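Local coordinates for protein putative glucarate dehydratase (Pseudomonas fluorescens, PDB 4IT1) that probably catalyses the magnesium-dependent dehydration of D-glucarate to 5-dehydro-4-deoxy-D-glucarate, as a member of the mandelate racemase/muconate lactonizing enzyme family, at residues Asp37-Asn42 and Phe171-Gln176; Ser44-Pro49 and Arg430-Tyr435; Ser60-Ile65 and Ala145-Val150; Ala159-Val164 and Pro362-Ala367; Val164-Tyr169 and Gly392-Thr397. One frame throughout, in Å; residues are numbered along the deposited sequence. Where two conformers were deposited one is given.

Contact 1 of 5, residues Asp37-Asn42 and Phe171-Gln176; sequences DPPLLN and FFKYAQ
Leu40 and Lys173 form a single beta bridge between two loops, with Pro39 at the centre of an inverse gamma turn just before it. In the enolase-superfamily fold, this joins the loop after strand 25-36 of the N-terminal domain to the loop after strand 163-170 of the barrel. Leu41 N donates to Phe172 O at 2.9 Å, and the bond is fairly straight. Tyr174 N reaches Pro39 O only weakly. A water spans the backbones next to the bridge: it donates to Leu41 O and accepts from Phe172 N.

Leu40 lies across Phe171 at about a right angle. Its CD1 sits over the ring centre, 4.2 Å from the centroid of Phe171, as a CH-pi contact. Leu41 O meets the edge of the same ring, in its plane. Phe171 also touches Lys215, the predicted proton acceptor, so the bridge lies beside the probable active site. The Lys173 chain bends at its last two torsions (chi3 -73°, chi4 -63°), and NZ donates to its neighbour's carbonyl, Tyr174 O. NZ has stronger partners beyond the two segments, Gly188 O and, in a salt bridge, Asp185. On the far side of the bridge, Leu41 CD2 rests 4.0 Å from Tyr174 CE2.

Contact 2 of 5, residues Ser44-Pro49 and Arg430-Tyr435; sequences SGIHEP and RQMQRY
Gln431 meets the 44-49 loop first and lies along its backbone. CB lies beside Ile46 O; with CG anti to the backbone N (chi1 -171°), CG lies beside His47 O. The chain then bends at chi2. Its OE1 comes 3.3 Å from Glu48 CG, while NE2 faces Pro49 CD. NE2 also donates to a water at 3.1 Å, and that water donates to His47 O. With alanine in place of Gln431, this water is likely to lose its amide donor, and a gap would probably open beside Glu48 CG.

Met432 follows one residue on. Its CB packs on Gly45 CA at 3.8 Å. A side chain at Gly45 would run into that CB. The methionine bends at chi2 and chi3, and this carries CE back to Gly45 O at 3.4 Å and to Ile46 CB. The helix 428-433 thus backs the N-terminal-domain loop that bears His47, whose NE2 bonds a bound tartrate and whose ND1 bonds Asp37. Such a loop over the barrel mouth belongs to the capping domain of enolase-superfamily enzymes.

Tyr435 comes last. Its CE1 lies 3.8 Å from Ile46 CG2, and its OH bonds Val178 N.

Contact 3 of 5, residues Ser60-Ile65 and Ala145-Val150; sequences SDNGYI and ARYLNV
Tyr64 O is gripped by two donors of Ser60, the backbone N at 3.1 Å and the hydroxyl OG at 2.9 Å. The hydroxyl approaches from the side of the C=O bond, 111° at the oxygen. These bonds close the hairpin whose type I turn runs from Ser60 to Gly63, and they fix the base from which the Tyr64 side chain leans on the helix end at Arg146 and Tyr147.

Tyr64 lays one ring face on the helix backbone. Tyr147 CA stands over the ring centre, 3.9 Å from the centroid of Tyr64, as a CH-pi contact. Asn62 O lies over the opposite face, offset toward the rim. The two tyrosine rings meet obliquely, their planes at 55°. Tyr64 CE2 reaches the edge of the other ring at Tyr147 CD1, 3.4 Å away. Tyr147 has CG anti to its own N (chi1 171°), which sends its ring out alongside the hairpin, where CE1 approaches Asn62 OD1. Arg146 packs with its aliphatic part: CG lies 3.6 Å from Ile65 O.

The contact is at the surface, far from the magnesium site and the predicted catalytic residues. It sets the hairpin between strands 50-60 and 65-70 of the three-stranded N-terminal sheet on the C-terminal end of helix 128-148. Next to it, Tyr147 packs on Leu148 of the second subunit.

Contact 4 of 5, residues Ala159-Val164 and Pro362-Ala367; sequences AVRDEV and PNLDYA
Val160 and Pro362 bring the two backbones closest, with 6.2 Å between their CA atoms. The chains then run on to Val164 and Ala367, whose CA atoms are 7.5 Å apart. No backbone ladder joins the two segments, so side chains make the bridge. The 159-164 segment leads into strand 163-170 of the barrel sheet, and the 362-367 loop follows helix 348-360.

Arg161 carries the contact. Its CG sits between the backbone N and carbonyl carbon (chi1 53°), and a bend at chi3 turns the guanidinium across the gap. NH2 donates weakly to Pro362 O at 3.3 Å, a bond well off straight. NH1 bonds the preceding carbonyl, Val361 O. Leu364 CB lies over one face of the guanidinium, 3.5 Å above its plane and toward the rim. Val160 CG1 lies over the opposite face. Leu364 CD2 runs on along the arginine chain, 3.9 Å from Arg161 CD, and meets Val164 CG1 loosely. A leucine in place of Arg161 would probably leave the carbonyls of Val361 and Pro362 without this donor group. Val160 and Pro362 also pack on Asn96 of the second subunit. The charged group therefore works here as a flat plate between aliphatic chains, with NH1 and, weakly, NH2 turned to the carbonyls just after helix 348-360.

Contact 5 of 5, residues Val164-Tyr169 and Gly392-Thr397; sequences VPFSAY and GCVKIT
Val164 and Val394 form the tight part of this antiparallel pairing. Each backbone N donates to the other's O at 3.1 Å. Next along, Pro165 and Cys393 make a non-hydrogen-bonded pair, with Cys393 CA only 3.2 Å from Val164 O. Phe166 N then donates to Gly392 O at 2.9 Å, and the donor lies nearly along the C=O axis. Strand 393-395 thereby pairs antiparallel with strand 163-170, which runs parallel to strand 212-215 of the barrel.

On the face bearing Val164 and Val394 the packing continues toward helix 348-360. Phe166 has CG beside its backbone N (chi1 -82°), which brings the ring obliquely against the valine, CE2 3.6 Å from Val394 CG2. Phe166 also touches Met354 of that helix, which covers this face. At the loose end of this side, Val164 CG2 and Ile396 CG1 barely meet.

The other face is looser. Pro165 CB lies 4.1 Å from Cys393 SG, and both residues are partly exposed. Lys395 is exposed and reaches Glu163 OE2 only in a long, weak ion pair. The strands are therefore joined mainly through backbone amides and carbonyls. That suits a segment containing Pro165, which has no N-H to donate, since the bonds fall on the residues before and after it.

Overall arrangement
From the N terminus, the loop between strands 25-36 and 50-60 enters contacts 1 and 2. Contact 1 closes on the loop after strand 163-170, and contact 2 only near the C terminus, on helix 428-433. The two cross, and touch through Asp37 and His47. Contact 3 is nested in both and closes within the N-terminal domain, before contacts 4 and 5 open. Those two share Val164, cross each other and cross contact 1. Both are nested in contact 2. They tie strand 163-170 to the loop after helix 348-360 and to strand 393-395. Contacts 1 and 3 lie about 41 Å apart, centre to centre. Contacts 3 and 4 reach the second subunit.

Contact 1 of 5, residues Asp37-Asn42 and Phe171-Gln176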
# COMPACT_ATOMS: atom_id res chain seq x y z
N ASP A 37 12.57 31.08 13.57
CA ASP A 37 11.33 31.03 12.84
C ASP A 37 10.80 32.45 12.77
O ASP A 37 10.74 33.15 13.78
CB ASP A 37 10.33 30.12 13.56
CG ASP A 37 9.57 29.19 12.61
OD1 ASP A 37 10.06 28.93 11.49
OD2 ASP A 37 8.49 28.69 13.00
N PRO A 38 10.42 32.90 11.56
CA PRO A 38 9.85 34.23 11.42
C PRO A 38 8.52 34.41 12.18
O PRO A 38 7.87 33.41 12.53
CB PRO A 38 9.60 34.36 9.90
CG PRO A 38 10.25 33.17 9.27
CD PRO A 38 10.35 32.12 10.32
N PRO A 39 8.12 35.67 12.43
CA PRO A 39 6.81 35.97 13.01
C PRO A 39 5.66 35.65 12.05
O PRO A 39 4.88 36.55 11.68
CB PRO A 39 6.89 37.48 13.29
CG PRO A 39 7.93 37.99 12.33
CD PRO A 39 8.94 36.89 12.28
N LEU A 40 5.56 34.38 11.64
CA LEU A 40 4.54 33.96 10.68
C LEU A 40 3.15 33.85 11.32
O LEU A 40 2.97 33.16 12.32
CB LEU A 40 4.95 32.63 10.02
CG LEU A 40 6.33 32.62 9.35
CD1 LEU A 40 6.71 31.23 8.85
CD2 LEU A 40 6.42 33.65 8.23
N LEU A 41 2.19 34.56 10.73
CA LEU A 41 0.81 34.57 11.20
C LEU A 41 -0.01 33.42 10.62
O LEU A 41 0.15 33.07 9.45
CB LEU A 41 0.14 35.89 10.80
CG LEU A 41 0.53 37.18 11.52
CD1 LEU A 41 -0.09 38.37 10.81
CD2 LEU A 41 0.10 37.14 12.98
N ASN A 42 -0.88 32.84 11.45
CA ASN A 42 -1.81 31.80 11.00
C ASN A 42 -3.17 31.88 11.70
O ASN A 42 -3.43 32.83 12.45
CB ASN A 42 -1.19 30.41 11.14
CG ASN A 42 -1.00 29.99 12.58
OD1 ASN A 42 -1.80 30.32 13.45
ND2 ASN A 42 0.06 29.24 12.84
N PHE A 171 3.00 33.55 3.53
CA PHE A 171 2.43 33.87 4.83
C PHE A 171 2.29 35.37 5.00
O PHE A 171 3.12 36.13 4.51
CB PHE A 171 3.36 33.39 5.94
CG PHE A 171 3.35 31.92 6.15
CD1 PHE A 171 4.15 31.09 5.37
CD2 PHE A 171 2.56 31.35 7.14
CE1 PHE A 171 4.16 29.71 5.57
CE2 PHE A 171 2.56 29.97 7.35
CZ PHE A 171 3.36 29.15 6.56
N PHE A 172 1.25 35.79 5.71
CA PHE A 172 1.26 37.11 6.31
C PHE A 172 2.20 37.03 7.51
O PHE A 172 2.33 35.98 8.15
CB PHE A 172 -0.14 37.54 6.71
CG PHE A 172 -1.08 37.66 5.55
CD1 PHE A 172 -1.11 38.81 4.77
CD2 PHE A 172 -1.94 36.62 5.23
CE1 PHE A 172 -1.98 38.93 3.69
CE2 PHE A 172 -2.82 36.73 4.15
CZ PHE A 172 -2.84 37.88 3.38
N LYS A 173 2.90 38.13 7.79
CA LYS A 173 3.84 38.19 8.91
C LYS A 173 3.98 39.61 9.43
O LYS A 173 3.69 40.57 8.71
CB LYS A 173 5.21 37.59 8.52
CG LYS A 173 6.03 38.41 7.52
CD LYS A 173 7.28 37.66 7.05
CE LYS A 173 8.37 37.59 8.11
NZ LYS A 173 8.89 38.93 8.50
N TYR A 174 4.41 39.73 10.68
CA TYR A 174 4.83 41.02 11.24
C TYR A 174 6.28 41.24 10.85
O TYR A 174 6.99 40.29 10.50
CB TYR A 174 4.69 41.05 12.77
CG TYR A 174 3.26 41.04 13.30
CD1 TYR A 174 2.25 41.76 12.67
CD2 TYR A 174 2.94 40.33 14.46
CE1 TYR A 174 0.95 41.75 13.16
CE2 TYR A 174 1.64 40.31 14.96
CZ TYR A 174 0.65 41.02 14.31
OH TYR A 174 -0.64 41.02 14.80
N ALA A 175 6.73 42.49 10.93
CA ALA A 175 8.12 42.84 10.62
C ALA A 175 9.09 42.13 11.56
O ALA A 175 10.16 41.70 11.15
CB ALA A 175 8.31 44.35 10.69
N GLN A 176 8.70 42.00 12.83
CA GLN A 176 9.58 41.42 13.85
C GLN A 176 8.80 40.76 14.98
O GLN A 176 7.65 41.13 15.27
CB GLN A 176 10.50 42.50 14.43
CG GLN A 176 9.76 43.73 14.94
CD GLN A 176 10.62 44.64 15.79
OE1 GLN A 176 10.83 45.81 15.46
NE2 GLN A 176 11.13 44.11 16.91
O HOH W 1 -0.59 34.22 6.93

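Contact 2 of 5, residues Ser44-Pro49 and Arg430-Tyr435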
# COMPACT_ATOMS: atom_id res chain seq x y z
N SER A 44 -4.51 30.06 14.18
CA SER A 44 -4.36 29.91 15.62
C SER A 44 -3.70 31.10 16.32
O SER A 44 -4.01 31.40 17.48
CB SER A 44 -3.55 28.65 15.91
OG SER A 44 -4.27 27.49 15.54
N GLY A 45 -2.78 31.76 15.63
CA GLY A 45 -2.10 32.93 16.19
C GLY A 45 -0.87 33.33 15.40
O GLY A 45 -0.97 33.86 14.29
N ILE A 46 0.31 33.07 15.99
CA ILE A 46 1.58 33.49 15.41
C ILE A 46 2.72 32.62 15.91
O ILE A 46 2.74 32.21 17.07
CB ILE A 46 1.91 34.97 15.69
CG1 ILE A 46 3.10 35.43 14.82
CG2 ILE A 46 2.20 35.19 17.18
CD1 ILE A 46 3.27 36.93 14.73
N HIS A 47 3.68 32.37 15.02
CA HIS A 47 4.85 31.57 15.34
C HIS A 47 5.71 32.21 16.43
O HIS A 47 5.78 33.44 16.55
CB HIS A 47 5.69 31.35 14.08
CG HIS A 47 5.15 30.30 13.16
ND1 HIS A 47 5.92 29.29 12.65
CD2 HIS A 47 3.90 30.11 12.67
CE1 HIS A 47 5.18 28.52 11.87
NE2 HIS A 47 3.95 29.00 11.87
N GLU A 48 6.34 31.35 17.21
CA GLU A 48 7.36 31.74 18.17
C GLU A 48 8.68 32.01 17.43
O GLU A 48 8.91 31.46 16.35
CB GLU A 48 7.53 30.62 19.18
CG GLU A 48 6.38 30.54 20.18
CD GLU A 48 6.22 29.17 20.78
OE1 GLU A 48 6.70 28.97 21.91
OE2 GLU A 48 5.64 28.29 20.11
N PRO A 49 9.55 32.87 18.00
CA PRO A 49 10.84 33.14 17.35
C PRO A 49 11.69 31.88 17.14
O PRO A 49 12.67 31.93 16.38
CB PRO A 49 11.53 34.11 18.31
CG PRO A 49 10.84 33.91 19.62
CD PRO A 49 9.41 33.61 19.26
N ARG A 430 -0.54 30.96 22.87
CA ARG A 430 0.15 31.73 23.91
C ARG A 430 0.96 32.86 23.28
O ARG A 430 0.89 34.02 23.72
CB ARG A 430 1.06 30.85 24.77
CG ARG A 430 1.52 31.55 26.04
CD ARG A 430 1.96 30.59 27.14
NE ARG A 430 0.90 29.66 27.58
CZ ARG A 430 -0.26 30.02 28.14
NH1 ARG A 430 -1.13 29.08 28.50
NH2 ARG A 430 -0.57 31.30 28.31
N GLN A 431 1.70 32.53 22.23
CA GLN A 431 2.56 33.50 21.57
C GLN A 431 1.76 34.70 21.09
O GLN A 431 2.18 35.83 21.31
CB GLN A 431 3.35 32.85 20.43
CG GLN A 431 4.43 33.74 19.81
CD GLN A 431 5.50 34.17 20.80
OE1 GLN A 431 5.87 33.42 21.72
NE2 GLN A 431 6.02 35.37 20.62
N MET A 432 0.61 34.47 20.46
CA MET A 432 -0.23 35.59 20.02
C MET A 432 -0.71 36.44 21.20
O MET A 432 -0.98 37.64 21.03
CB MET A 432 -1.41 35.13 19.15
CG MET A 432 -2.28 36.25 18.58
SD MET A 432 -1.46 37.52 17.58
CE MET A 432 -1.40 36.71 16.00
N GLN A 433 -0.81 35.83 22.38
CA GLN A 433 -1.33 36.53 23.56
C GLN A 433 -0.40 37.66 24.03
O GLN A 433 -0.82 38.56 24.75
CB GLN A 433 -1.68 35.55 24.70
CG GLN A 433 -3.06 34.92 24.53
CD GLN A 433 -3.34 33.72 25.43
OE1 GLN A 433 -2.51 33.30 26.23
NE2 GLN A 433 -4.54 33.16 25.28
N ARG A 434 0.85 37.62 23.57
CA ARG A 434 1.82 38.68 23.89
C ARG A 434 1.58 39.96 23.09
O ARG A 434 2.02 41.04 23.49
CB ARG A 434 3.25 38.17 23.71
CG ARG A 434 3.61 37.02 24.64
CD ARG A 434 4.61 36.10 23.96
NE ARG A 434 5.67 35.66 24.86
CZ ARG A 434 6.86 36.23 24.97
NH1 ARG A 434 7.18 37.29 24.23
NH2 ARG A 434 7.76 35.75 25.82
N TYR A 435 0.85 39.85 21.98
CA TYR A 435 0.51 41.02 21.16
C TYR A 435 -0.91 41.46 21.45
O TYR A 435 -1.21 42.66 21.50
CB TYR A 435 0.62 40.70 19.66
CG TYR A 435 1.95 40.16 19.20
CD1 TYR A 435 2.30 38.82 19.41
CD2 TYR A 435 2.86 40.97 18.52
CE1 TYR A 435 3.51 38.31 18.97
CE2 TYR A 435 4.09 40.48 18.08
CZ TYR A 435 4.40 39.15 18.31
OH TYR A 435 5.61 38.65 17.87
O HOH W 2 5.99 36.29 17.62

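Contact 3 of 5, residues Ser60-Ile65 and Ala145-Val150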
# COMPACT_ATOMS: atom_id res chain seq x y z
N SER A 60 24.75 0.98 11.67
CA SER A 60 24.74 -0.47 11.57
C SER A 60 26.12 -1.05 11.89
O SER A 60 27.11 -0.30 11.92
CB SER A 60 24.33 -0.87 10.15
OG SER A 60 25.03 -0.08 9.19
N ASP A 61 26.18 -2.36 12.12
CA ASP A 61 27.43 -3.06 12.42
C ASP A 61 28.50 -2.96 11.32
O ASP A 61 29.69 -3.14 11.59
CB ASP A 61 27.17 -4.54 12.79
CG ASP A 61 26.45 -5.31 11.69
OD1 ASP A 61 26.38 -4.84 10.53
OD2 ASP A 61 25.95 -6.42 11.99
N ASN A 62 28.07 -2.68 10.10
CA ASN A 62 28.97 -2.51 8.95
C ASN A 62 29.17 -1.06 8.52
O ASN A 62 29.54 -0.78 7.37
CB ASN A 62 28.52 -3.39 7.77
CG ASN A 62 27.04 -3.23 7.43
OD1 ASN A 62 26.46 -4.08 6.75
ND2 ASN A 62 26.42 -2.15 7.89
N GLY A 63 28.92 -0.13 9.44
CA GLY A 63 29.26 1.28 9.23
C GLY A 63 28.34 2.14 8.37
O GLY A 63 28.68 3.28 8.06
N TYR A 64 27.18 1.61 7.98
CA TYR A 64 26.22 2.41 7.22
C TYR A 64 25.31 3.24 8.13
O TYR A 64 24.93 2.78 9.21
CB TYR A 64 25.40 1.54 6.25
CG TYR A 64 26.24 0.80 5.23
CD1 TYR A 64 26.92 1.48 4.22
CD2 TYR A 64 26.34 -0.59 5.27
CE1 TYR A 64 27.69 0.80 3.29
CE2 TYR A 64 27.11 -1.28 4.34
CZ TYR A 64 27.77 -0.58 3.35
OH TYR A 64 28.53 -1.26 2.43
N ILE A 65 24.99 4.45 7.69
CA ILE A 65 24.23 5.42 8.49
C ILE A 65 22.90 5.85 7.84
O ILE A 65 22.88 6.38 6.72
CB ILE A 65 25.09 6.68 8.82
CG1 ILE A 65 26.25 6.31 9.75
CG2 ILE A 65 24.24 7.78 9.44
CD1 ILE A 65 27.34 7.37 9.85
N ALA A 145 19.03 1.69 1.98
CA ALA A 145 19.43 2.30 0.72
C ALA A 145 20.93 2.58 0.63
O ALA A 145 21.52 2.46 -0.45
CB ALA A 145 18.64 3.58 0.49
N ARG A 146 21.54 2.97 1.75
CA ARG A 146 22.99 3.19 1.84
C ARG A 146 23.76 1.86 1.68
O ARG A 146 24.78 1.81 1.00
CB ARG A 146 23.36 3.86 3.18
CG ARG A 146 22.92 5.31 3.33
CD ARG A 146 23.94 6.26 2.72
NE ARG A 146 23.57 7.67 2.88
CZ ARG A 146 24.07 8.67 2.16
NH1 ARG A 146 24.97 8.42 1.21
NH2 ARG A 146 23.67 9.91 2.38
N TYR A 147 23.25 0.81 2.31
CA TYR A 147 23.80 -0.54 2.24
C TYR A 147 23.66 -1.15 0.84
O TYR A 147 24.52 -1.93 0.40
CB TYR A 147 23.11 -1.41 3.29
CG TYR A 147 23.38 -2.90 3.25
CD1 TYR A 147 24.67 -3.42 3.29
CD2 TYR A 147 22.31 -3.80 3.24
CE1 TYR A 147 24.90 -4.79 3.28
CE2 TYR A 147 22.52 -5.18 3.23
CZ TYR A 147 23.82 -5.67 3.25
OH TYR A 147 24.01 -7.03 3.25
N LEU A 148 22.58 -0.80 0.15
CA LEU A 148 22.35 -1.24 -1.21
C LEU A 148 22.96 -0.31 -2.25
O LEU A 148 23.00 -0.64 -3.43
CB LEU A 148 20.85 -1.37 -1.47
CG LEU A 148 20.24 -2.75 -1.23
CD1 LEU A 148 18.77 -2.61 -0.88
CD2 LEU A 148 20.44 -3.63 -2.45
N ASN A 149 23.42 0.86 -1.80
CA ASN A 149 24.08 1.84 -2.67
C ASN A 149 23.10 2.50 -3.66
O ASN A 149 23.51 3.30 -4.52
CB ASN A 149 25.27 1.19 -3.39
CG ASN A 149 26.24 2.20 -3.99
OD1 ASN A 149 27.00 1.87 -4.90
ND2 ASN A 149 26.21 3.43 -3.49
N VAL A 150 21.82 2.19 -3.51
CA VAL A 150 20.76 2.72 -4.38
C VAL A 150 20.04 3.89 -3.72
O VAL A 150 19.99 3.96 -2.49
CB VAL A 150 19.73 1.63 -4.77
CG1 VAL A 150 20.39 0.54 -5.61
CG2 VAL A 150 19.08 1.02 -3.53

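Contact 4 of 5, residues Ala159-Val164 and Pro362-Ala367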
# COMPACT_ATOMS: atom_id res chain seq x y z
N ALA A 159 11.83 5.51 -9.37
CA ALA A 159 11.39 6.89 -9.59
C ALA A 159 10.53 7.06 -10.85
O ALA A 159 10.98 6.79 -11.96
CB ALA A 159 12.59 7.83 -9.63
N VAL A 160 9.30 7.52 -10.65
CA VAL A 160 8.39 7.86 -11.75
C VAL A 160 8.83 9.19 -12.39
O VAL A 160 8.73 9.36 -13.61
CB VAL A 160 6.91 7.92 -11.28
CG1 VAL A 160 5.99 8.48 -12.36
CG2 VAL A 160 6.43 6.54 -10.86
N ARG A 161 9.30 10.11 -11.55
CA ARG A 161 9.86 11.38 -11.99
C ARG A 161 11.21 11.58 -11.29
O ARG A 161 11.46 10.97 -10.24
CB ARG A 161 8.89 12.54 -11.70
CG ARG A 161 8.42 12.60 -10.25
CD ARG A 161 7.20 13.49 -10.04
NE ARG A 161 5.97 12.96 -10.63
CZ ARG A 161 5.28 11.91 -10.17
NH1 ARG A 161 5.70 11.25 -9.09
NH2 ARG A 161 4.18 11.52 -10.79
N ASP A 162 12.08 12.40 -11.89
CA ASP A 162 13.40 12.71 -11.33
C ASP A 162 13.41 14.10 -10.69
O ASP A 162 14.40 14.53 -10.10
CB ASP A 162 14.50 12.59 -12.40
CG ASP A 162 14.19 13.39 -13.66
OD1 ASP A 162 13.66 14.51 -13.55
OD2 ASP A 162 14.50 12.89 -14.76
N GLU A 163 12.28 14.80 -10.84
CA GLU A 163 12.10 16.12 -10.27
C GLU A 163 10.70 16.22 -9.66
O GLU A 163 9.71 15.82 -10.28
CB GLU A 163 12.27 17.19 -11.35
CG GLU A 163 13.70 17.38 -11.79
CD GLU A 163 13.90 18.65 -12.59
OE1 GLU A 163 12.89 19.31 -12.93
OE2 GLU A 163 15.06 19.00 -12.88
N VAL A 164 10.63 16.76 -8.44
CA VAL A 164 9.37 16.90 -7.71
C VAL A 164 9.01 18.38 -7.57
O VAL A 164 9.74 19.13 -6.93
CB VAL A 164 9.43 16.24 -6.32
CG1 VAL A 164 8.12 16.45 -5.57
CG2 VAL A 164 9.74 14.76 -6.44
N PRO A 362 2.86 7.25 -8.83
CA PRO A 362 2.41 7.53 -10.19
C PRO A 362 1.43 8.68 -10.19
O PRO A 362 1.52 9.56 -11.04
CB PRO A 362 1.70 6.23 -10.60
CG PRO A 362 2.21 5.19 -9.68
CD PRO A 362 2.45 5.90 -8.38
N ASN A 363 0.52 8.67 -9.21
CA ASN A 363 -0.54 9.66 -9.14
C ASN A 363 -0.23 10.86 -8.25
O ASN A 363 -0.89 11.09 -7.24
CB ASN A 363 -1.89 9.00 -8.80
CG ASN A 363 -1.90 8.35 -7.42
OD1 ASN A 363 -0.96 7.66 -7.03
ND2 ASN A 363 -2.99 8.56 -6.69
N LEU A 364 0.78 11.63 -8.64
CA LEU A 364 1.08 12.91 -8.02
C LEU A 364 0.37 14.02 -8.80
O LEU A 364 0.79 14.40 -9.90
CB LEU A 364 2.60 13.16 -7.99
CG LEU A 364 3.11 14.41 -7.27
CD1 LEU A 364 2.58 14.48 -5.84
CD2 LEU A 364 4.63 14.47 -7.27
N ASP A 365 -0.70 14.55 -8.22
CA ASP A 365 -1.65 15.38 -8.96
C ASP A 365 -1.39 16.88 -8.92
O ASP A 365 -1.87 17.62 -9.78
CB ASP A 365 -3.07 15.07 -8.49
CG ASP A 365 -3.47 13.64 -8.76
OD1 ASP A 365 -3.50 13.26 -9.94
OD2 ASP A 365 -3.73 12.90 -7.79
N TYR A 366 -0.64 17.33 -7.91
CA TYR A 366 -0.35 18.75 -7.74
C TYR A 366 1.05 18.92 -7.16
O TYR A 366 1.62 17.97 -6.63
CB TYR A 366 -1.36 19.42 -6.81
CG TYR A 366 -2.81 19.31 -7.23
CD1 TYR A 366 -3.59 18.20 -6.86
CD2 TYR A 366 -3.41 20.31 -7.99
CE1 TYR A 366 -4.92 18.10 -7.24
CE2 TYR A 366 -4.74 20.21 -8.38
CZ TYR A 366 -5.49 19.10 -8.00
OH TYR A 366 -6.81 19.01 -8.39
N ALA A 367 1.58 20.13 -7.27
CA ALA A 367 2.86 20.49 -6.66
C ALA A 367 2.76 20.33 -5.14
O ALA A 367 1.72 20.62 -4.54
CB ALA A 367 3.25 21.91 -7.02

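Contact 5 of 5, residues Val164-Tyr169 and Gly392-Thr397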
# COMPACT_ATOMS: atom_id res chain seq x y z
N VAL A 164 10.63 16.76 -8.44
CA VAL A 164 9.37 16.90 -7.71
C VAL A 164 9.01 18.38 -7.57
O VAL A 164 9.74 19.13 -6.93
CB VAL A 164 9.43 16.24 -6.32
CG1 VAL A 164 8.12 16.45 -5.57
CG2 VAL A 164 9.74 14.76 -6.44
N PRO A 165 7.88 18.80 -8.17
CA PRO A 165 7.50 20.22 -8.12
C PRO A 165 7.01 20.65 -6.73
O PRO A 165 6.54 19.82 -5.95
CB PRO A 165 6.38 20.33 -9.16
CG PRO A 165 5.80 18.95 -9.26
CD PRO A 165 6.89 17.98 -8.89
N PHE A 166 7.15 21.94 -6.43
CA PHE A 166 6.73 22.51 -5.15
C PHE A 166 6.16 23.88 -5.38
O PHE A 166 6.47 24.52 -6.39
CB PHE A 166 7.90 22.62 -4.19
CG PHE A 166 8.22 21.34 -3.47
CD1 PHE A 166 7.62 21.04 -2.25
CD2 PHE A 166 9.14 20.44 -4.00
CE1 PHE A 166 7.92 19.87 -1.58
CE2 PHE A 166 9.45 19.27 -3.33
CZ PHE A 166 8.84 18.98 -2.12
N SER A 167 5.34 24.35 -4.45
CA SER A 167 4.80 25.69 -4.54
C SER A 167 5.55 26.64 -3.62
O SER A 167 6.37 26.22 -2.79
CB SER A 167 3.30 25.70 -4.23
OG SER A 167 3.02 25.12 -2.97
N ALA A 168 5.29 27.92 -3.80
CA ALA A 168 5.77 28.93 -2.88
C ALA A 168 4.72 29.06 -1.78
O ALA A 168 3.56 29.40 -2.07
CB ALA A 168 5.94 30.26 -3.60
N TYR A 169 5.11 28.75 -0.54
CA TYR A 169 4.19 28.87 0.60
C TYR A 169 4.27 30.26 1.23
O TYR A 169 5.20 30.57 1.98
CB TYR A 169 4.44 27.77 1.65
CG TYR A 169 3.15 27.18 2.23
CD1 TYR A 169 2.07 28.00 2.58
CD2 TYR A 169 3.01 25.80 2.41
CE1 TYR A 169 0.89 27.47 3.08
CE2 TYR A 169 1.83 25.26 2.92
CZ TYR A 169 0.77 26.10 3.25
OH TYR A 169 -0.40 25.58 3.75
N GLY A 392 11.62 25.46 -9.13
CA GLY A 392 10.56 25.04 -8.23
C GLY A 392 10.50 23.53 -8.05
O GLY A 392 9.43 22.98 -7.83
N CYS A 393 11.66 22.88 -8.13
CA CYS A 393 11.74 21.43 -8.03
C CYS A 393 12.91 20.95 -7.19
O CYS A 393 13.89 21.67 -6.99
CB CYS A 393 11.84 20.78 -9.42
SG CYS A 393 10.30 20.70 -10.36
N VAL A 394 12.80 19.71 -6.73
CA VAL A 394 13.85 19.03 -6.01
C VAL A 394 14.29 17.82 -6.85
O VAL A 394 13.46 16.97 -7.19
CB VAL A 394 13.36 18.58 -4.62
CG1 VAL A 394 14.40 17.72 -3.92
CG2 VAL A 394 13.01 19.78 -3.76
N LYS A 395 15.58 17.77 -7.17
CA LYS A 395 16.15 16.68 -7.97
C LYS A 395 16.30 15.39 -7.19
O LYS A 395 16.85 15.39 -6.08
CB LYS A 395 17.52 17.09 -8.54
CG LYS A 395 17.50 17.59 -9.98
CD LYS A 395 17.32 19.10 -10.07
CE LYS A 395 17.91 19.62 -11.37
NZ LYS A 395 17.60 21.06 -11.61
N ILE A 396 15.83 14.29 -7.77
CA ILE A 396 16.12 12.96 -7.26
C ILE A 396 17.32 12.41 -8.04
O ILE A 396 17.28 12.33 -9.27
CB ILE A 396 14.90 12.00 -7.38
CG1 ILE A 396 13.64 12.64 -6.78
CG2 ILE A 396 15.19 10.64 -6.75
CD1 ILE A 396 13.74 12.95 -5.30
N THR A 397 18.37 12.04 -7.32
CA THR A 397 19.62 11.59 -7.94
C THR A 397 19.92 10.12 -7.66
O THR A 397 19.09 9.40 -7.09
CB THR A 397 20.83 12.46 -7.52
OG1 THR A 397 21.29 12.05 -6.22
CG2 THR A 397 20.46 13.95 -7.49